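Local coordinates for protein putative alpha-L-fucosidase (Bacteroides thetaiotaomicron, PDB 3EYP) that probably hydrolyses alpha-L-fucosides as a family 29 glycoside hydrolase, with a predicted TIM-barrel catalytic domain followed by an F5/8 type C domain, at residues S324-R329 with K347-E352; C380-E385 with G452-S457. All blocks are in the same frame, centred on the assembly; numbering follows the deposited sequence.

Contact 1: S324-R329 with K347-E352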
loop_
_atom_site.group_PDB
_atom_site.type_symbol
_atom_site.label_atom_id
_atom_site.label_comp_id
_atom_site.label_asym_id
_atom_site.label_seq_id
_atom_site.Cartn_x
_atom_site.Cartn_y
_atom_site.Cartn_z
ATOM N N SER A 324 3.637 -5.147 19.862
ATOM C CA SER A 324 2.699 -5.280 20.970
ATOM C C SER A 324 3.219 -4.539 22.193
ATOM O O SER A 324 2.465 -3.959 22.947
ATOM C CB SER A 324 2.432 -6.742 21.339
ATOM O OG SER A 324 3.635 -7.391 21.748
ATOM N N THR A 325 4.513 -4.510 22.363
ATOM C CA THR A 325 5.080 -3.912 23.560
ATOM C C THR A 325 6.097 -2.832 23.242
ATOM O O THR A 325 7.231 -3.123 22.874
ATOM C CB THR A 325 5.678 -5.008 24.485
ATOM O OG1 THR A 325 4.649 -5.975 24.773
ATOM C CG2 THR A 325 6.191 -4.422 25.809
ATOM N N ASN A 326 5.655 -1.592 23.368
ATOM C CA ASN A 326 6.563 -0.450 23.296
ATOM C C ASN A 326 7.406 -0.437 24.581
ATOM O O ASN A 326 6.901 -0.156 25.673
ATOM C CB ASN A 326 5.781 0.845 23.155
ATOM C CG ASN A 326 6.659 2.024 22.958
ATOM O OD1 ASN A 326 7.897 1.938 23.066
ATOM N ND2 ASN A 326 6.035 3.154 22.677
ATOM N N LEU A 327 8.676 -0.774 24.415
ATOM C CA LEU A 327 9.615 -0.929 25.531
ATOM C C LEU A 327 9.889 0.393 26.219
ATOM O O LEU A 327 10.478 0.442 27.312
ATOM C CB LEU A 327 10.923 -1.556 25.072
ATOM C CG LEU A 327 10.720 -2.993 24.580
ATOM C CD1 LEU A 327 12.035 -3.617 24.135
ATOM C CD2 LEU A 327 9.998 -3.853 25.673
ATOM N N LEU A 328 9.449 1.472 25.599
ATOM C CA LEU A 328 9.644 2.774 26.221
ATOM C C LEU A 328 8.545 3.021 27.238
ATOM O O LEU A 328 8.634 3.955 28.036
ATOM C CB LEU A 328 9.634 3.925 25.212
ATOM C CG LEU A 328 10.752 3.954 24.192
ATOM C CD1 LEU A 328 10.578 5.178 23.297
ATOM C CD2 LEU A 328 12.132 3.893 24.865
ATOM N N ARG A 329 7.478 2.224 27.216
ATOM C CA ARG A 329 6.370 2.574 28.080
ATOM C C ARG A 329 6.808 2.517 29.535
ATOM O O ARG A 329 7.571 1.680 29.958
ATOM C CB ARG A 329 5.109 1.789 27.770
ATOM C CG ARG A 329 4.237 2.634 26.779
ATOM C CD ARG A 329 3.093 1.831 26.174
ATOM N NE ARG A 329 2.232 1.320 27.230
ATOM C CZ ARG A 329 1.236 1.994 27.787
ATOM N NH1 ARG A 329 0.535 1.416 28.754
ATOM N NH2 ARG A 329 0.934 3.230 27.384
ATOM N N LYS A 347 2.634 11.810 25.272
ATOM C CA LYS A 347 1.612 11.393 24.308
ATOM C C LYS A 347 2.117 10.337 23.300
ATOM O O LYS A 347 1.343 9.509 22.854
ATOM C CB LYS A 347 1.046 12.589 23.571
ATOM C CG LYS A 347 0.522 13.560 24.519
ATOM C CD LYS A 347 -0.601 12.985 25.339
ATOM C CE LYS A 347 -1.441 14.104 25.924
ATOM N NZ LYS A 347 -0.936 14.475 27.253
ATOM N N MET A 348 3.411 10.369 22.994
ATOM C CA MET A 348 4.014 9.482 21.969
ATOM C C MET A 348 3.949 8.021 22.413
ATOM O O MET A 348 4.219 7.052 21.642
ATOM C CB MET A 348 5.485 9.869 21.703
ATOM C CG MET A 348 5.687 11.220 20.890
ATOM S SD MET A 348 7.400 11.639 20.409
ATOM C CE MET A 348 8.019 12.681 21.781
ATOM N N LEU A 349 3.587 7.886 23.677
ATOM C CA LEU A 349 3.708 6.612 24.402
ATOM C C LEU A 349 2.405 6.023 24.851
ATOM O O LEU A 349 2.378 4.929 25.394
ATOM C CB LEU A 349 4.576 6.767 25.647
ATOM C CG LEU A 349 6.007 7.213 25.474
ATOM C CD1 LEU A 349 6.761 7.220 26.802
ATOM C CD2 LEU A 349 6.652 6.268 24.463
ATOM N N ASP A 350 1.348 6.765 24.614
ATOM C CA ASP A 350 0.048 6.487 25.208
ATOM C C ASP A 350 -0.873 5.592 24.406
ATOM O O ASP A 350 -2.000 5.326 24.801
ATOM C CB ASP A 350 -0.671 7.779 25.578
ATOM C CG ASP A 350 -1.216 8.521 24.374
ATOM O OD1 ASP A 350 -1.168 7.962 23.266
ATOM O OD2 ASP A 350 -1.691 9.672 24.543
ATOM N N ASN A 351 -0.405 5.142 23.272
ATOM C CA ASN A 351 -1.229 4.250 22.450
ATOM C C ASN A 351 -2.606 4.802 22.088
ATOM O O ASN A 351 -3.518 4.046 21.773
ATOM C CB ASN A 351 -1.453 2.944 23.192
ATOM C CG ASN A 351 -0.194 2.118 23.299
ATOM O OD1 ASN A 351 0.044 1.449 24.309
ATOM N ND2 ASN A 351 0.632 2.166 22.274
ATOM N N GLU A 352 -2.772 6.103 22.187
ATOM C CA GLU A 352 -4.028 6.721 21.731
ATOM C C GLU A 352 -3.878 7.052 20.263
ATOM O O GLU A 352 -2.805 7.439 19.807
ATOM C CB GLU A 352 -4.358 8.012 22.463
ATOM C CG GLU A 352 -4.150 7.992 23.941
ATOM C CD GLU A 352 -5.375 7.563 24.691
ATOM O OE1 GLU A 352 -6.399 7.229 24.044
ATOM O OE2 GLU A 352 -5.309 7.551 25.945
#
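Arg329 reaches across to the backbone of Leu349, its NH2 giving a hydrogen bond to Leu349 O at 3.0 Å. The bond is nearly straight, 166° at the hydrogen, and the acceptor lies in the guanidinium plane. Arg329 CD already lies 3.3 Å from Leu349 O; beyond it the chain bends at chi3 (59°), which turns the guanidinium toward the same carbonyl. Over one face of the guanidinium sits Asn351 OD1, offset toward the rim and 3.6 Å from Arg329 CD; the amide and guanidinium planes are 30° apart, a loose overlap and not a flat stack.

On the buried flank a leucine methyl meets Leu328 and the Asn326 amide. Leu349 holds its CG anti to the carbonyl carbon, and its CD2 branch lies 3.9 Å from Leu328 CB and 3.6 Å from Asn326 ND2. The side chains of Asn326 and Leu349 cross at about a right angle. The Asn326 amide is fixed from several sides: OD1 accepts from Leu328 N at 3.0 Å in an Asx turn, with the donor well above the carbonyl plane, while ND2 is hydrogen-bonded to Phe451 O. The type I turn from Asn326 to Arg329 is closed by Arg329 N on Asn326 O.

The contact joins the loop after helix 306-323 to the 3-10 segment and loop of the F5/8 type C region that precede strand 357-358. Leu328 and Leu349 both rest on Phe370 of strand 366-372, and Leu328 also touches Phe451 and Val453 of strand 447-454.

Contact 2: C380-E385 with G452-S457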
loop_
_atom_site.group_PDB
_atom_site.type_symbol
_atom_site.label_atom_id
_atom_site.label_comp_id
_atom_site.label_asym_id
_atom_site.label_seq_id
_atom_site.Cartn_x
_atom_site.Cartn_y
_atom_site.Cartn_z
ATOM N N CYS A 380 14.550 -2.714 17.058
ATOM C CA CYS A 380 13.572 -2.131 16.123
ATOM C C CYS A 380 12.978 -0.895 16.782
ATOM O O CYS A 380 12.840 -0.857 17.983
ATOM C CB CYS A 380 12.445 -3.165 15.840
ATOM S SG CYS A 380 11.291 -2.650 14.565
ATOM N N LEU A 381 12.678 0.114 15.984
ATOM C CA LEU A 381 11.966 1.295 16.436
ATOM C C LEU A 381 11.083 1.839 15.316
ATOM O O LEU A 381 11.259 1.515 14.123
ATOM C CB LEU A 381 12.881 2.409 16.967
ATOM C CG LEU A 381 13.950 2.967 16.024
ATOM C CD1 LEU A 381 13.354 4.053 15.092
ATOM C CD2 LEU A 381 15.189 3.462 16.782
ATOM N N MET A 382 10.111 2.623 15.762
ATOM C CA MET A 382 9.048 3.166 14.892
ATOM C C MET A 382 8.613 4.546 15.366
ATOM O O MET A 382 8.567 4.856 16.567
ATOM C CB MET A 382 7.830 2.240 14.933
ATOM C CG MET A 382 6.614 2.657 14.036
ATOM S SD MET A 382 5.423 1.228 13.841
ATOM C CE MET A 382 4.607 1.305 15.391
ATOM N N ILE A 383 8.288 5.365 14.391
ATOM C CA ILE A 383 7.889 6.726 14.623
ATOM C C ILE A 383 6.800 7.088 13.603
ATOM O O ILE A 383 6.873 6.683 12.445
ATOM C CB ILE A 383 9.155 7.659 14.552
ATOM C CG1 ILE A 383 8.850 9.074 15.039
ATOM C CG2 ILE A 383 9.786 7.741 13.146
ATOM C CD1 ILE A 383 10.133 9.808 15.350
ATOM N N GLU A 384 5.782 7.781 14.091
ATOM C CA GLU A 384 4.576 8.172 13.318
ATOM C C GLU A 384 4.225 9.632 13.483
ATOM O O GLU A 384 4.047 10.135 14.578
ATOM C CB GLU A 384 3.360 7.325 13.730
ATOM C CG GLU A 384 3.580 5.836 13.559
ATOM C CD GLU A 384 2.468 4.984 14.161
ATOM O OE1 GLU A 384 1.587 5.498 14.879
ATOM O OE2 GLU A 384 2.465 3.770 13.913
ATOM N N GLU A 385 4.120 10.298 12.349
ATOM C CA GLU A 385 3.785 11.712 12.252
ATOM C C GLU A 385 2.285 11.912 12.120
ATOM O O GLU A 385 1.522 11.006 11.700
ATOM C CB GLU A 385 4.529 12.326 11.031
ATOM C CG GLU A 385 4.856 13.770 11.152
ATOM C CD GLU A 385 5.900 14.238 10.106
ATOM O OE1 GLU A 385 6.104 13.511 9.088
ATOM O OE2 GLU A 385 6.496 15.336 10.309
ATOM N N GLY A 452 8.345 4.556 19.575
ATOM C CA GLY A 452 8.576 3.334 20.302
ATOM C C GLY A 452 9.822 2.583 19.890
ATOM O O GLY A 452 10.415 2.810 18.847
ATOM N N VAL A 453 10.267 1.744 20.801
ATOM C CA VAL A 453 11.293 0.772 20.476
ATOM C C VAL A 453 10.750 -0.589 20.870
ATOM O O VAL A 453 9.870 -0.753 21.753
ATOM C CB VAL A 453 12.595 1.078 21.149
ATOM C CG1 VAL A 453 13.026 2.538 20.854
ATOM C CG2 VAL A 453 12.480 0.781 22.699
ATOM N N TYR A 454 11.281 -1.572 20.197
ATOM C CA TYR A 454 10.667 -2.887 20.234
ATOM C C TYR A 454 11.686 -3.996 20.040
ATOM O O TYR A 454 12.839 -3.800 19.613
ATOM C CB TYR A 454 9.581 -2.988 19.145
ATOM C CG TYR A 454 8.648 -1.772 19.042
ATOM C CD1 TYR A 454 7.441 -1.754 19.723
ATOM C CD2 TYR A 454 8.977 -0.666 18.260
ATOM C CE1 TYR A 454 6.572 -0.656 19.680
ATOM C CE2 TYR A 454 8.135 0.457 18.205
ATOM C CZ TYR A 454 6.923 0.455 18.915
ATOM O OH TYR A 454 6.056 1.519 18.866
ATOM N N LYS A 455 11.225 -5.191 20.355
ATOM C CA LYS A 455 12.034 -6.353 20.140
ATOM C C LYS A 455 11.324 -7.215 19.069
ATOM O O LYS A 455 10.144 -7.580 19.203
ATOM C CB LYS A 455 12.245 -7.112 21.468
ATOM C CG LYS A 455 13.025 -8.402 21.339
ATOM C CD LYS A 455 14.400 -8.276 20.802
ATOM C CE LYS A 455 14.857 -9.617 20.153
ATOM N NZ LYS A 455 14.435 -9.789 18.659
ATOM N N GLN A 456 12.055 -7.485 18.001
ATOM C CA GLN A 456 11.474 -8.169 16.832
ATOM C C GLN A 456 11.094 -9.581 17.226
ATOM O O GLN A 456 11.825 -10.240 17.948
ATOM C CB GLN A 456 12.433 -8.206 15.648
ATOM C CG GLN A 456 12.636 -6.898 14.981
ATOM C CD GLN A 456 13.654 -6.957 13.914
ATOM O OE1 GLN A 456 13.496 -7.711 12.937
ATOM N NE2 GLN A 456 14.725 -6.150 14.049
ATOM N N SER A 457 9.953 -10.016 16.716
ATOM C CA SER A 457 9.389 -11.343 17.013
ATOM C C SER A 457 10.328 -12.453 16.624
ATOM O O SER A 457 11.061 -12.362 15.638
ATOM C CB SER A 457 8.010 -11.565 16.330
ATOM O OG SER A 457 7.622 -12.934 16.344
#
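Strands 380-385 and 452-454 pair antiparallel, Leu381 lying beside Val453, within one sheet of the beta-sandwich expected of an F5/8 type C (discoidin-like) domain. Their directions differ by 156° and their axes approach to 4.5 Å. Met382 and Gly452 form a hydrogen-bonded pair in which both backbone groups are used reciprocally: Met382 N gives to Gly452 O at 3.1 Å, and Gly452 N gives to Met382 O at 3.0 Å, the second bond in the carbonyl plane. Farther along, Tyr454 N donates to Cys380 O at 2.8 Å, a more bent bond of 146° at the hydrogen. That carbonyl also receives a CA-H...O contact from Val453 CA, and Gly452 O a similar one from Leu381 CA. Leu381 and Val453 are the non-hydrogen-bonded pair; the backbone of Leu381 bonds instead with Val425 of strand 423-432 on its other flank.

Beyond the strand the polar groups find partners of their own. Lys455 NZ gives to Gln456 O, on a lone pair, at 2.7 Å and forms a salt bridge with Asp379; Gln456 OE1 accepts from Trp279 NE1, a residue of helix 275-283. The aliphatic part of Gln456 meets the first strand, its CG lying 3.8 Å from Cys380 CB.

Tyr454 folds back over the sheet, CG beside its backbone N, bringing the hydroxyl end of the ring close to Gly452 CA. Met382 N lies at the ring's edge, in its plane, and Met382 CB is 3.7 Å from Tyr454 CE2. At the far end, Met382 CE, bent round at chi3 (78°), stops 3.8 Å from Tyr454 OH.

Overall arrangement
From the N terminus, the chain leaves helix 306-323 and enters 324-329. Contact 1 closes a short loop of 17 intervening residues that includes strand 332-335, setting the loop after the helix against the loop before strand 357-358. Contact 2 opens later, at 380-385, and closes an excursion of 66 residues with 452-457, joining two strands of one sheet. The two loops follow in series, neither nested nor crossed. Their centres are about 10 Å apart: Leu327 N lies 2.9 Å from Val453 O, and Asn326 OD1 3.3 Å from Val453 N, both probable hydrogen bonds. After that sheet, Ser457 bonds to Glu321 and Thr322, tying the chain back to helix 306-323.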